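Local coordinates for protein CocE/NonD family hydrolase (Staphylococcus aureus subsp. aureus COL, PDB 3III) that is probably an alpha/beta-hydrolase of the CocE/NonD family that cleaves ester or amide bonds, its natural substrate not established, at residues N365-T370 and S378-Q383; W414-D419 and M543-G548; M423-G428 and V511-S516; L457-R462 and L482-D487. All blocks are in the same frame, centred on the assembly; numbering follows the deposited sequence.

In the fold
All four contacts lie in the C-terminal, probably non-catalytic, beta domain, on one side of the chain's centre. Contacts 1 and 2 have centres about 10 Å apart and share a sheet, in which strands 380-385 and 541-546 are neighbours. Contacts 3 and 4, about 14 Å apart, share the five-stranded sheet through strands 424-432 and 447-458. Side chains of V415 and L425 meet between the two sheets, bringing contacts 2 and 3 within about 13 Å, centre to centre. Along the chain contact 1 closes first; contact 2 then spans contact 3, which in turn spans contact 4. Contacts 2 and 3 thus bring together segments distant in sequence; contacts 1 and 4 close shorter loops of the same domain.

Contact 1 of 4, residues N365-T370 and S378-Q383; sequences NAENHT and SAHVAQ
The imidazole of H380, with the carboxylate of E367 lying over it, is tied down by a bond back to the loop just before its strand: ND1 donates to S378 O at 2.9 Å. This bond is bent, 145° at the hydrogen, and the carbonyl oxygen lies somewhat off the ring plane, yet it limits how the ring can swivel. Over one face the E367 carboxylate is stacked with its plane 10° from that of the ring, CD sitting 3.4 Å above the ring plane, close to the centre. The chain of E367 runs on extended beyond CG, which itself lies 4.0 Å from the centroid of the H380 ring in a CH-pi contact. OE2 comes within 3.3 Å of H380 CD2, but it approaches from above the face and so makes no hydrogen bond to NE2. A negative charge so placed would be expected to favour a protonated imidazole. Further along, the methyl groups of A366 and A382 press together, CB to CB at a tight 3.5 Å, while A366 N is held by T546 OG1 of strand 541-546. The backbone of E367 is fixed by N365 OD1, which accepts from E367 N at 3.1 Å. That is an Asx turn, and here it starts the hairpin loop joining strands 358-365 and 370-372 at the surface of the beta domain.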
loop_
_atom_site.group_PDB
_atom_site.type_symbol
_atom_site.label_atom_id
_atom_site.label_comp_id
_atom_site.label_asym_id
_atom_site.label_seq_id
_atom_site.Cartn_x
_atom_site.Cartn_y
_atom_site.Cartn_z
ATOM N N ASN A 365 26.748 -12.101 13.819
ATOM C CA ASN A 365 27.547 -13.051 14.593
ATOM C C ASN A 365 26.570 -13.776 15.542
ATOM O O ASN A 365 26.054 -13.159 16.480
ATOM C CB ASN A 365 28.632 -12.310 15.399
ATOM C CG ASN A 365 29.533 -13.259 16.170
ATOM O OD1 ASN A 365 29.229 -14.433 16.249
ATOM N ND2 ASN A 365 30.682 -12.781 16.638
ATOM N N ALA A 366 26.348 -15.081 15.324
ATOM C CA ALA A 366 25.408 -15.914 16.129
ATOM C C ALA A 366 25.823 -16.112 17.611
ATOM O O ALA A 366 24.955 -16.371 18.473
ATOM C CB ALA A 366 25.207 -17.340 15.458
ATOM N N GLU A 367 27.105 -15.948 17.908
ATOM C CA GLU A 367 27.622 -16.203 19.262
ATOM C C GLU A 367 27.301 -15.124 20.263
ATOM O O GLU A 367 27.143 -15.397 21.452
ATOM C CB GLU A 367 29.144 -16.335 19.259
ATOM C CG GLU A 367 29.706 -17.364 18.304
ATOM C CD GLU A 367 31.135 -17.793 18.679
ATOM O OE1 GLU A 367 32.105 -17.170 18.186
ATOM O OE2 GLU A 367 31.284 -18.750 19.465
ATOM N N ASN A 368 27.261 -13.879 19.792
ATOM C CA ASN A 368 27.125 -12.739 20.701
ATOM C C ASN A 368 26.041 -11.715 20.327
ATOM O O ASN A 368 26.076 -10.580 20.810
ATOM C CB ASN A 368 28.497 -12.057 20.810
ATOM C CG ASN A 368 28.937 -11.400 19.490
ATOM O OD1 ASN A 368 28.164 -11.356 18.514
ATOM N ND2 ASN A 368 30.148 -10.855 19.474
ATOM N N HIS A 369 24.997 -12.139 19.606
ATOM C CA HIS A 369 23.906 -11.236 19.170
ATOM C C HIS A 369 24.369 -9.871 18.608
ATOM O O HIS A 369 23.805 -8.831 18.971
ATOM C CB HIS A 369 22.749 -11.058 20.222
ATOM C CG HIS A 369 23.170 -10.628 21.600
ATOM N ND1 HIS A 369 23.418 -9.309 21.932
ATOM C CD2 HIS A 369 23.309 -11.334 22.751
ATOM C CE1 HIS A 369 23.742 -9.230 23.212
ATOM N NE2 HIS A 369 23.689 -10.446 23.731
ATOM N N THR A 370 25.359 -9.877 17.701
ATOM C CA THR A 370 25.864 -8.622 17.137
ATOM C C THR A 370 25.794 -8.569 15.645
ATOM O O THR A 370 25.795 -9.601 14.976
ATOM C CB THR A 370 27.309 -8.300 17.553
ATOM O OG1 THR A 370 28.206 -9.311 17.080
ATOM C CG2 THR A 370 27.378 -8.195 19.071
ATOM N N SER A 378 34.890 -17.166 11.566
ATOM C CA SER A 378 34.586 -18.582 11.790
ATOM C C SER A 378 33.072 -18.935 12.004
ATOM O O SER A 378 32.282 -18.212 12.667
ATOM C CB SER A 378 35.491 -19.138 12.879
ATOM O OG SER A 378 35.059 -18.758 14.150
ATOM N N ALA A 379 32.697 -20.039 11.360
ATOM C CA ALA A 379 31.314 -20.473 11.220
ATOM C C ALA A 379 30.813 -20.938 12.579
ATOM O O ALA A 379 31.474 -21.728 13.239
ATOM C CB ALA A 379 31.205 -21.585 10.186
ATOM N N HIS A 380 29.700 -20.337 13.011
ATOM C CA HIS A 380 28.957 -20.730 14.210
ATOM C C HIS A 380 27.490 -20.761 13.924
ATOM O O HIS A 380 27.060 -20.240 12.931
ATOM C CB HIS A 380 29.211 -19.783 15.367
ATOM C CG HIS A 380 30.586 -19.934 15.887
ATOM N ND1 HIS A 380 31.659 -19.281 15.309
ATOM C CD2 HIS A 380 31.106 -20.784 16.810
ATOM C CE1 HIS A 380 32.767 -19.657 15.935
ATOM N NE2 HIS A 380 32.453 -20.560 16.849
ATOM N N VAL A 381 26.742 -21.408 14.806
ATOM C CA VAL A 381 25.328 -21.612 14.577
ATOM C C VAL A 381 24.499 -21.185 15.770
ATOM O O VAL A 381 24.851 -21.457 16.887
ATOM C CB VAL A 381 25.050 -23.045 14.178
ATOM C CG1 VAL A 381 25.399 -24.021 15.306
ATOM C CG2 VAL A 381 23.599 -23.183 13.695
ATOM N N ALA A 382 23.400 -20.489 15.514
ATOM C CA ALA A 382 22.429 -20.160 16.557
ATOM C C ALA A 382 21.107 -20.823 16.210
ATOM O O ALA A 382 20.898 -21.313 15.079
ATOM C CB ALA A 382 22.237 -18.687 16.665
ATOM N N GLN A 383 20.196 -20.801 17.176
ATOM C CA GLN A 383 19.079 -21.724 17.164
ATOM C C GLN A 383 17.896 -21.097 17.883
ATOM O O GLN A 383 18.094 -20.387 18.867
ATOM C CB GLN A 383 19.544 -22.945 17.882
ATOM C CG GLN A 383 18.760 -24.147 17.647
ATOM C CD GLN A 383 19.335 -25.336 18.379
ATOM O OE1 GLN A 383 20.011 -26.157 17.777
ATOM N NE2 GLN A 383 19.081 -25.434 19.675
#

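Contact 2 of 4, residues W414-D419 and M543-G548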
loop_
_atom_site.group_PDB
_atom_site.type_symbol
_atom_site.label_atom_id
_atom_site.label_comp_id
_atom_site.label_asym_id
_atom_site.label_seq_id
_atom_site.Cartn_x
_atom_site.Cartn_y
_atom_site.Cartn_z
ATOM N N TRP A 414 22.102 -17.813 6.285
ATOM C CA TRP A 414 22.275 -19.205 6.034
ATOM C C TRP A 414 21.514 -20.034 7.083
ATOM O O TRP A 414 21.683 -19.846 8.283
ATOM C CB TRP A 414 23.760 -19.569 5.997
ATOM C CG TRP A 414 24.508 -18.902 4.882
ATOM C CD1 TRP A 414 24.971 -17.617 4.850
ATOM C CD2 TRP A 414 24.945 -19.514 3.671
ATOM N NE1 TRP A 414 25.645 -17.394 3.674
ATOM C CE2 TRP A 414 25.605 -18.521 2.915
ATOM C CE3 TRP A 414 24.754 -20.773 3.108
ATOM C CZ2 TRP A 414 26.159 -18.776 1.672
ATOM C CZ3 TRP A 414 25.292 -21.039 1.848
ATOM C CH2 TRP A 414 25.980 -20.033 1.139
ATOM N N VAL A 415 20.658 -20.949 6.619
ATOM C CA VAL A 415 19.681 -21.568 7.490
ATOM C C VAL A 415 19.546 -23.075 7.183
ATOM O O VAL A 415 19.831 -23.539 6.046
ATOM C CB VAL A 415 18.301 -20.885 7.339
ATOM C CG1 VAL A 415 18.307 -19.359 7.675
ATOM C CG2 VAL A 415 17.698 -21.165 5.939
ATOM N N SER A 416 19.135 -23.847 8.201
ATOM C CA SER A 416 18.760 -25.230 8.057
ATOM C C SER A 416 17.742 -25.611 9.119
ATOM O O SER A 416 17.582 -24.917 10.086
ATOM C CB SER A 416 19.950 -26.169 8.217
ATOM O OG SER A 416 20.342 -26.239 9.580
ATOM N N THR A 417 17.111 -26.770 8.946
ATOM C CA THR A 417 16.096 -27.275 9.863
ATOM C C THR A 417 16.195 -28.820 9.833
ATOM O O THR A 417 16.646 -29.429 8.866
ATOM C CB THR A 417 14.648 -26.796 9.499
ATOM O OG1 THR A 417 13.707 -27.300 10.454
ATOM C CG2 THR A 417 14.220 -27.280 8.087
ATOM N N LYS A 418 15.844 -29.433 10.947
ATOM C CA LYS A 418 15.918 -30.849 11.079
ATOM C C LYS A 418 14.573 -31.535 11.039
ATOM O O LYS A 418 14.496 -32.683 10.577
ATOM C CB LYS A 418 16.605 -31.195 12.383
ATOM C CG LYS A 418 17.866 -31.912 12.150
ATOM C CD LYS A 418 18.648 -32.151 13.455
ATOM C CE LYS A 418 17.919 -33.098 14.396
ATOM N NZ LYS A 418 18.408 -32.942 15.823
ATOM N N ASP A 419 13.538 -30.881 11.560
ATOM C CA ASP A 419 12.241 -31.529 11.789
ATOM C C ASP A 419 11.188 -31.261 10.756
ATOM O O ASP A 419 10.059 -31.749 10.894
ATOM C CB ASP A 419 11.651 -31.085 13.118
ATOM C CG ASP A 419 12.421 -31.583 14.303
ATOM O OD1 ASP A 419 13.376 -32.384 14.145
ATOM O OD2 ASP A 419 12.030 -31.167 15.415
HETATM N N MSE A 543 17.870 -23.392 12.660
HETATM C CA MSE A 543 19.295 -23.052 12.756
HETATM C C MSE A 543 19.641 -21.869 11.892
HETATM O O MSE A 543 19.201 -21.820 10.762
HETATM C CB MSE A 543 20.112 -24.194 12.199
HETATM C CG MSE A 543 19.682 -25.479 12.762
HETATM SE SE MSE A 543 20.560 -25.613 14.422
HETATM C CE MSE A 543 22.087 -26.681 13.773
ATOM N N ILE A 544 20.480 -20.969 12.402
ATOM C CA ILE A 544 20.960 -19.795 11.646
ATOM C C ILE A 544 22.509 -19.748 11.731
ATOM O O ILE A 544 23.088 -19.714 12.809
ATOM C CB ILE A 544 20.386 -18.458 12.225
ATOM C CG1 ILE A 544 18.858 -18.454 12.251
ATOM C CG2 ILE A 544 20.854 -17.244 11.420
ATOM C CD1 ILE A 544 18.223 -18.759 10.945
ATOM N N TYR A 545 23.168 -19.801 10.584
ATOM C CA TYR A 545 24.612 -19.915 10.538
ATOM C C TYR A 545 25.245 -18.581 10.189
ATOM O O TYR A 545 24.778 -17.873 9.309
ATOM C CB TYR A 545 25.015 -20.963 9.502
ATOM C CG TYR A 545 24.463 -22.313 9.772
ATOM C CD1 TYR A 545 25.229 -23.289 10.387
ATOM C CD2 TYR A 545 23.184 -22.632 9.390
ATOM C CE1 TYR A 545 24.728 -24.565 10.641
ATOM C CE2 TYR A 545 22.663 -23.894 9.636
ATOM C CZ TYR A 545 23.429 -24.838 10.250
ATOM O OH TYR A 545 22.889 -26.076 10.456
ATOM N N THR A 546 26.305 -18.234 10.905
ATOM C CA THR A 546 27.027 -17.002 10.650
ATOM C C THR A 546 28.518 -17.279 10.661
ATOM O O THR A 546 28.988 -18.243 11.320
ATOM C CB THR A 546 26.722 -15.989 11.727
ATOM O OG1 THR A 546 27.207 -16.470 12.988
ATOM C CG2 THR A 546 25.196 -15.698 11.798
ATOM N N GLY A 547 29.264 -16.450 9.932
ATOM C CA GLY A 547 30.729 -16.526 9.959
ATOM C C GLY A 547 31.302 -17.472 8.928
ATOM O O GLY A 547 30.636 -18.408 8.475
ATOM N N GLY A 548 32.570 -17.249 8.578
ATOM C CA GLY A 548 33.261 -18.122 7.593
ATOM C C GLY A 548 32.537 -18.038 6.253
ATOM O O GLY A 548 32.169 -16.960 5.837
#
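The phenol ring of Y545 meets strand 414-417 with its edge, and no atom of that strand lies over either of its faces; the ring of Y550 also meets that of Y545, the planes at about 45°. W414 O and S416 N are both in the Y545 ring plane, with CD2 of Y545 3.4 Å from W414 O. At the end of the ring, Y545 OH and S416 OG are joined by a hydrogen bond of 2.7 Å in which either hydroxyl could be the donor. The serine reaches it because OG stands between its own backbone N and carbonyl carbon (chi1 73°). The indole of W414 heads away after its CB has passed 4.0 Å from Y545 CB; its NE1 is bonded to D551 OD1, and the ring of Y550 meets it edge-to-face. Beneath these side chains the two strands run antiparallel in one sheet of the C-terminal beta domain, with 541-546 set between 380-385 and 408-417. Y545 N donates almost straight to W414 O at 2.7 Å, 174° at the hydrogen. S416 and M543 form a hydrogen-bonded pair, M543 N giving to S416 O at 3.0 Å and S416 N to M543 O at a longer 3.3 Å. V415 and I544, a non-hydrogen-bonded pair, project from the sheet's other face and run alongside each other in the same direction. Their branches are crowded together, V415 CG1 only 3.3 Å from I544 CD1, and V415 also packs on V490 and V492 of strand 490-503.

Contact 3 of 4, residues M423-G428 and V511-S516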
loop_
_atom_site.group_PDB
_atom_site.type_symbol
_atom_site.label_atom_id
_atom_site.label_comp_id
_atom_site.label_asym_id
_atom_site.label_seq_id
_atom_site.Cartn_x
_atom_site.Cartn_y
_atom_site.Cartn_z
HETATM N N MSE A 423 10.789 -23.979 6.031
HETATM C CA MSE A 423 10.853 -23.039 7.119
HETATM C C MSE A 423 10.110 -21.755 6.736
HETATM O O MSE A 423 10.243 -21.278 5.626
HETATM C CB MSE A 423 12.312 -22.674 7.422
HETATM C CG MSE A 423 13.163 -23.871 7.704
HETATM SE SE MSE A 423 15.081 -23.379 7.662
HETATM C CE MSE A 423 15.206 -22.387 9.425
ATOM N N ASP A 424 9.333 -21.233 7.666
ATOM C CA ASP A 424 8.783 -19.915 7.544
ATOM C C ASP A 424 9.588 -18.975 8.429
ATOM O O ASP A 424 9.564 -19.117 9.650
ATOM C CB ASP A 424 7.291 -19.913 7.940
ATOM C CG ASP A 424 6.403 -20.560 6.861
ATOM O OD1 ASP A 424 6.796 -20.480 5.686
ATOM O OD2 ASP A 424 5.297 -21.070 7.172
ATOM N N LEU A 425 10.244 -17.981 7.795
ATOM C CA LEU A 425 11.106 -17.040 8.502
ATOM C C LEU A 425 10.432 -15.649 8.516
ATOM O O LEU A 425 9.937 -15.156 7.486
ATOM C CB LEU A 425 12.465 -16.932 7.836
ATOM C CG LEU A 425 13.352 -18.181 7.652
ATOM C CD1 LEU A 425 14.616 -17.872 6.795
ATOM C CD2 LEU A 425 13.756 -18.692 8.981
ATOM N N PHE A 426 10.408 -15.076 9.708
ATOM C CA PHE A 426 9.815 -13.793 9.986
ATOM C C PHE A 426 10.962 -12.904 10.416
ATOM O O PHE A 426 11.656 -13.195 11.380
ATOM C CB PHE A 426 8.804 -13.922 11.120
ATOM C CG PHE A 426 7.555 -14.737 10.755
ATOM C CD1 PHE A 426 6.361 -14.123 10.546
ATOM C CD2 PHE A 426 7.605 -16.124 10.639
ATOM C CE1 PHE A 426 5.191 -14.837 10.174
ATOM C CE2 PHE A 426 6.436 -16.859 10.310
ATOM C CZ PHE A 426 5.232 -16.239 10.098
ATOM N N ALA A 427 11.214 -11.868 9.642
ATOM C CA ALA A 427 12.267 -10.896 9.940
ATOM C C ALA A 427 11.694 -9.577 10.344
ATOM O O ALA A 427 10.613 -9.141 9.882
ATOM C CB ALA A 427 13.171 -10.722 8.779
ATOM N N GLY A 428 12.433 -8.904 11.228
ATOM C CA GLY A 428 12.123 -7.579 11.603
ATOM C C GLY A 428 13.314 -6.710 11.925
ATOM O O GLY A 428 14.369 -7.201 12.360
ATOM N N VAL A 511 18.141 -6.501 14.400
ATOM C CA VAL A 511 17.515 -7.478 13.551
ATOM C C VAL A 511 16.951 -8.585 14.439
ATOM O O VAL A 511 17.669 -9.112 15.275
ATOM C CB VAL A 511 18.547 -8.159 12.627
ATOM C CG1 VAL A 511 17.911 -9.403 12.001
ATOM C CG2 VAL A 511 19.006 -7.229 11.595
ATOM N N VAL A 512 15.714 -9.015 14.180
ATOM C CA VAL A 512 15.095 -10.124 14.883
ATOM C C VAL A 512 14.691 -11.152 13.813
ATOM O O VAL A 512 14.155 -10.781 12.773
ATOM C CB VAL A 512 13.820 -9.683 15.607
ATOM C CG1 VAL A 512 13.123 -10.877 16.274
ATOM C CG2 VAL A 512 14.112 -8.549 16.605
ATOM N N VAL A 513 14.948 -12.433 14.079
ATOM C CA VAL A 513 14.501 -13.516 13.230
ATOM C C VAL A 513 13.729 -14.490 14.114
ATOM O O VAL A 513 14.201 -14.885 15.210
ATOM C CB VAL A 513 15.681 -14.190 12.501
ATOM C CG1 VAL A 513 15.145 -15.345 11.563
ATOM C CG2 VAL A 513 16.484 -13.191 11.711
ATOM N N LYS A 514 12.588 -14.974 13.631
ATOM C CA LYS A 514 11.688 -15.718 14.483
ATOM C C LYS A 514 10.827 -16.640 13.623
ATOM O O LYS A 514 10.691 -16.436 12.411
ATOM C CB LYS A 514 10.779 -14.659 15.153
ATOM C CG LYS A 514 10.011 -15.149 16.330
ATOM C CD LYS A 514 9.194 -14.001 16.927
ATOM C CE LYS A 514 8.625 -14.413 18.233
ATOM N NZ LYS A 514 7.386 -13.693 18.585
ATOM N N GLY A 515 10.188 -17.628 14.251
ATOM C CA GLY A 515 9.290 -18.516 13.508
ATOM C C GLY A 515 7.847 -18.112 13.461
ATOM O O GLY A 515 6.985 -18.901 13.002
ATOM N N SER A 516 7.557 -16.914 13.935
ATOM C CA SER A 516 6.194 -16.390 13.920
ATOM C C SER A 516 6.238 -14.855 13.974
ATOM O O SER A 516 7.315 -14.267 14.063
ATOM C CB SER A 516 5.349 -17.024 15.072
ATOM O OG SER A 516 5.930 -16.768 16.338
#
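An antiparallel strand pair from the five-stranded sheet of the C-terminal beta domain joins F426 to K514 and G428 to V512. Both are hydrogen-bonded pairs, each with two backbone bonds. F426 N gives to K514 O at 3.0 Å, and K514 N gives back to F426 O, while G428 N gives to V512 O at 3.0 Å and V512 N to G428 O at 2.9 Å. Between them A427 faces V513 as a non-hydrogen-bonded pair. At the end of strand 511-514 the chain turns at G515, and F426 lies against the peptides that follow. Its CG stands anti to the carbonyl carbon (chi1 -68°), which lays one ring face over S516 C, 3.4 Å from the ring plane and offset toward the rim. F426 CB also comes to 3.3 Å from S516 O, and CE2 lies 3.4 Å from G515 O. K514, extended along its whole length, carries its amine away from F426 to the carbonyl oxygens of K389 and E517. The buried carboxylate of D424 leads away from strand 511-514, OD1 to a salt bridge with R458 and OD2 to V537 N and T536 OG1. Strand 424-432 thus runs between 508-514 and 447-458; the ring of W456 from the latter meets that of F426, and L425 and A427 project onto strand 490-503 of the facing sheet.

Contact 4 of 4, residues L457-R462 and L482-D487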
loop_
_atom_site.group_PDB
_atom_site.type_symbol
_atom_site.label_atom_id
_atom_site.label_comp_id
_atom_site.label_asym_id
_atom_site.label_seq_id
_atom_site.Cartn_x
_atom_site.Cartn_y
_atom_site.Cartn_z
ATOM N N LEU A 457 9.857 -14.794 4.615
ATOM C CA LEU A 457 10.156 -15.725 3.543
ATOM C C LEU A 457 9.886 -17.187 3.932
ATOM O O LEU A 457 10.308 -17.625 4.962
ATOM C CB LEU A 457 11.622 -15.618 3.146
ATOM C CG LEU A 457 12.060 -16.494 1.950
ATOM C CD1 LEU A 457 11.374 -15.999 0.635
ATOM C CD2 LEU A 457 13.606 -16.537 1.826
ATOM N N ARG A 458 9.240 -17.921 3.045
ATOM C CA ARG A 458 9.158 -19.373 3.126
ATOM C C ARG A 458 10.369 -19.891 2.340
ATOM O O ARG A 458 10.603 -19.562 1.153
ATOM C CB ARG A 458 7.811 -19.849 2.589
ATOM C CG ARG A 458 7.632 -21.379 2.580
ATOM C CD ARG A 458 6.179 -21.750 2.392
ATOM N NE ARG A 458 5.422 -21.528 3.620
ATOM C CZ ARG A 458 4.135 -21.772 3.773
ATOM N NH1 ARG A 458 3.400 -22.253 2.788
ATOM N NH2 ARG A 458 3.569 -21.513 4.934
ATOM N N VAL A 459 11.216 -20.630 3.040
ATOM C CA VAL A 459 12.537 -20.976 2.505
ATOM C C VAL A 459 12.469 -21.854 1.245
ATOM O O VAL A 459 13.310 -21.742 0.361
ATOM C CB VAL A 459 13.439 -21.543 3.657
ATOM C CG1 VAL A 459 14.766 -22.128 3.143
ATOM C CG2 VAL A 459 13.672 -20.414 4.699
ATOM N N SER A 460 11.454 -22.704 1.117
ATOM C CA SER A 460 11.269 -23.438 -0.154
ATOM C C SER A 460 11.026 -22.481 -1.362
ATOM O O SER A 460 11.232 -22.861 -2.509
ATOM C CB SER A 460 10.145 -24.465 -0.064
ATOM O OG SER A 460 8.915 -23.821 0.080
ATOM N N HIS A 461 10.686 -21.229 -1.077
ATOM C CA HIS A 461 10.503 -20.199 -2.115
ATOM C C HIS A 461 11.694 -19.269 -2.307
ATOM O O HIS A 461 11.576 -18.195 -2.931
ATOM C CB HIS A 461 9.286 -19.360 -1.730
ATOM C CG HIS A 461 7.992 -20.097 -1.858
ATOM N ND1 HIS A 461 6.871 -19.555 -2.471
ATOM C CD2 HIS A 461 7.648 -21.349 -1.482
ATOM C CE1 HIS A 461 5.886 -20.435 -2.432
ATOM N NE2 HIS A 461 6.333 -21.538 -1.845
ATOM N N ARG A 462 12.839 -19.641 -1.766
ATOM C CA ARG A 462 14.013 -18.739 -1.759
ATOM C C ARG A 462 14.658 -18.389 -3.110
ATOM O O ARG A 462 15.539 -17.510 -3.181
ATOM C CB ARG A 462 15.128 -19.364 -0.893
ATOM C CG ARG A 462 15.704 -20.636 -1.476
ATOM C CD ARG A 462 16.627 -21.346 -0.442
ATOM N NE ARG A 462 17.129 -22.644 -0.939
ATOM C CZ ARG A 462 16.444 -23.789 -0.952
ATOM N NH1 ARG A 462 15.201 -23.875 -0.488
ATOM N NH2 ARG A 462 17.015 -24.861 -1.434
ATOM N N LEU A 482 11.596 -25.431 -3.449
ATOM C CA LEU A 482 12.813 -26.166 -3.227
ATOM C C LEU A 482 12.797 -26.664 -1.785
ATOM O O LEU A 482 13.305 -25.995 -0.889
ATOM C CB LEU A 482 14.043 -25.294 -3.490
ATOM C CG LEU A 482 14.220 -24.955 -4.992
ATOM C CD1 LEU A 482 15.407 -23.969 -5.204
ATOM C CD2 LEU A 482 14.306 -26.217 -5.856
ATOM N N LYS A 483 12.200 -27.837 -1.549
ATOM C CA LYS A 483 12.033 -28.316 -0.172
ATOM C C LYS A 483 13.392 -28.729 0.380
ATOM O O LYS A 483 14.362 -28.991 -0.361
ATOM C CB LYS A 483 10.957 -29.429 -0.073
ATOM C CG LYS A 483 9.458 -28.955 -0.362
ATOM C CD LYS A 483 8.872 -28.019 0.754
ATOM C CE LYS A 483 7.328 -27.877 0.676
ATOM N NZ LYS A 483 6.693 -26.840 1.609
ATOM N N LEU A 484 13.492 -28.793 1.686
ATOM C CA LEU A 484 14.804 -29.042 2.298
ATOM C C LEU A 484 14.964 -30.473 2.807
ATOM O O LEU A 484 13.984 -31.099 3.183
ATOM C CB LEU A 484 15.021 -28.094 3.481
ATOM C CG LEU A 484 14.967 -26.581 3.273
ATOM C CD1 LEU A 484 14.660 -25.828 4.603
ATOM C CD2 LEU A 484 16.215 -26.053 2.608
ATOM N N SER A 485 16.211 -30.947 2.835
ATOM C CA SER A 485 16.618 -32.169 3.556
ATOM C C SER A 485 17.097 -31.867 4.977
ATOM O O SER A 485 17.497 -30.735 5.300
ATOM C CB SER A 485 17.744 -32.887 2.831
ATOM O OG SER A 485 17.367 -33.212 1.522
ATOM N N GLN A 486 17.060 -32.874 5.842
ATOM C CA GLN A 486 17.597 -32.668 7.191
ATOM C C GLN A 486 18.993 -32.079 7.140
ATOM O O GLN A 486 19.890 -32.594 6.452
ATOM C CB GLN A 486 17.627 -33.959 8.014
ATOM C CG GLN A 486 16.246 -34.402 8.392
ATOM C CD GLN A 486 16.241 -35.553 9.331
ATOM O OE1 GLN A 486 17.141 -35.709 10.175
ATOM N NE2 GLN A 486 15.244 -36.408 9.180
ATOM N N ASP A 487 19.140 -30.964 7.854
ATOM C CA ASP A 487 20.415 -30.260 7.978
ATOM C C ASP A 487 21.016 -29.720 6.663
ATOM O O ASP A 487 22.184 -29.315 6.648
ATOM C CB ASP A 487 21.406 -31.133 8.748
ATOM C CG ASP A 487 20.943 -31.377 10.178
ATOM O OD1 ASP A 487 20.299 -30.470 10.762
ATOM O OD2 ASP A 487 21.161 -32.478 10.707
HETATM O O HOH W 1 16.468 -27.727 -1.391
#
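R462 lays its guanidinium between two leucines, with L482 CD1 over one face, offset toward the rim, and L484 CD2 over the opposite one. L482 CB comes 3.5 Å from NH1, with the leucine standing nearly perpendicular to the arginine chain. Within the guanidinium plane R462 NH1 gives two bonds: to L482 O at 2.9 Å, on a lone pair of that oxygen, and to V459 O at 3.0 Å. NH2 donates to a water at 2.9 Å, which donates to K483 O, so the group is held flat by bonds along its edge. The chain of R462 reaches back over its own backbone because CG stands between N and carbonyl carbon (chi1 67°). Here strand 447-458 ends in a short 3-10 turn, and V459 O, accepting R462 N from one side and NH1 from the other, is gripped twice. The loop leading to strand 490-503 docks on this turn: L482 N gives to S460 O at 2.8 Å, almost straight at 173°. V459 CG1 and L484 CD1 meet at 4.0 Å, and both side chains also touch V490. K483 bends round so that CD lies near S460 CB, and D422 takes both K483 NZ, in a salt bridge, and S460 OG.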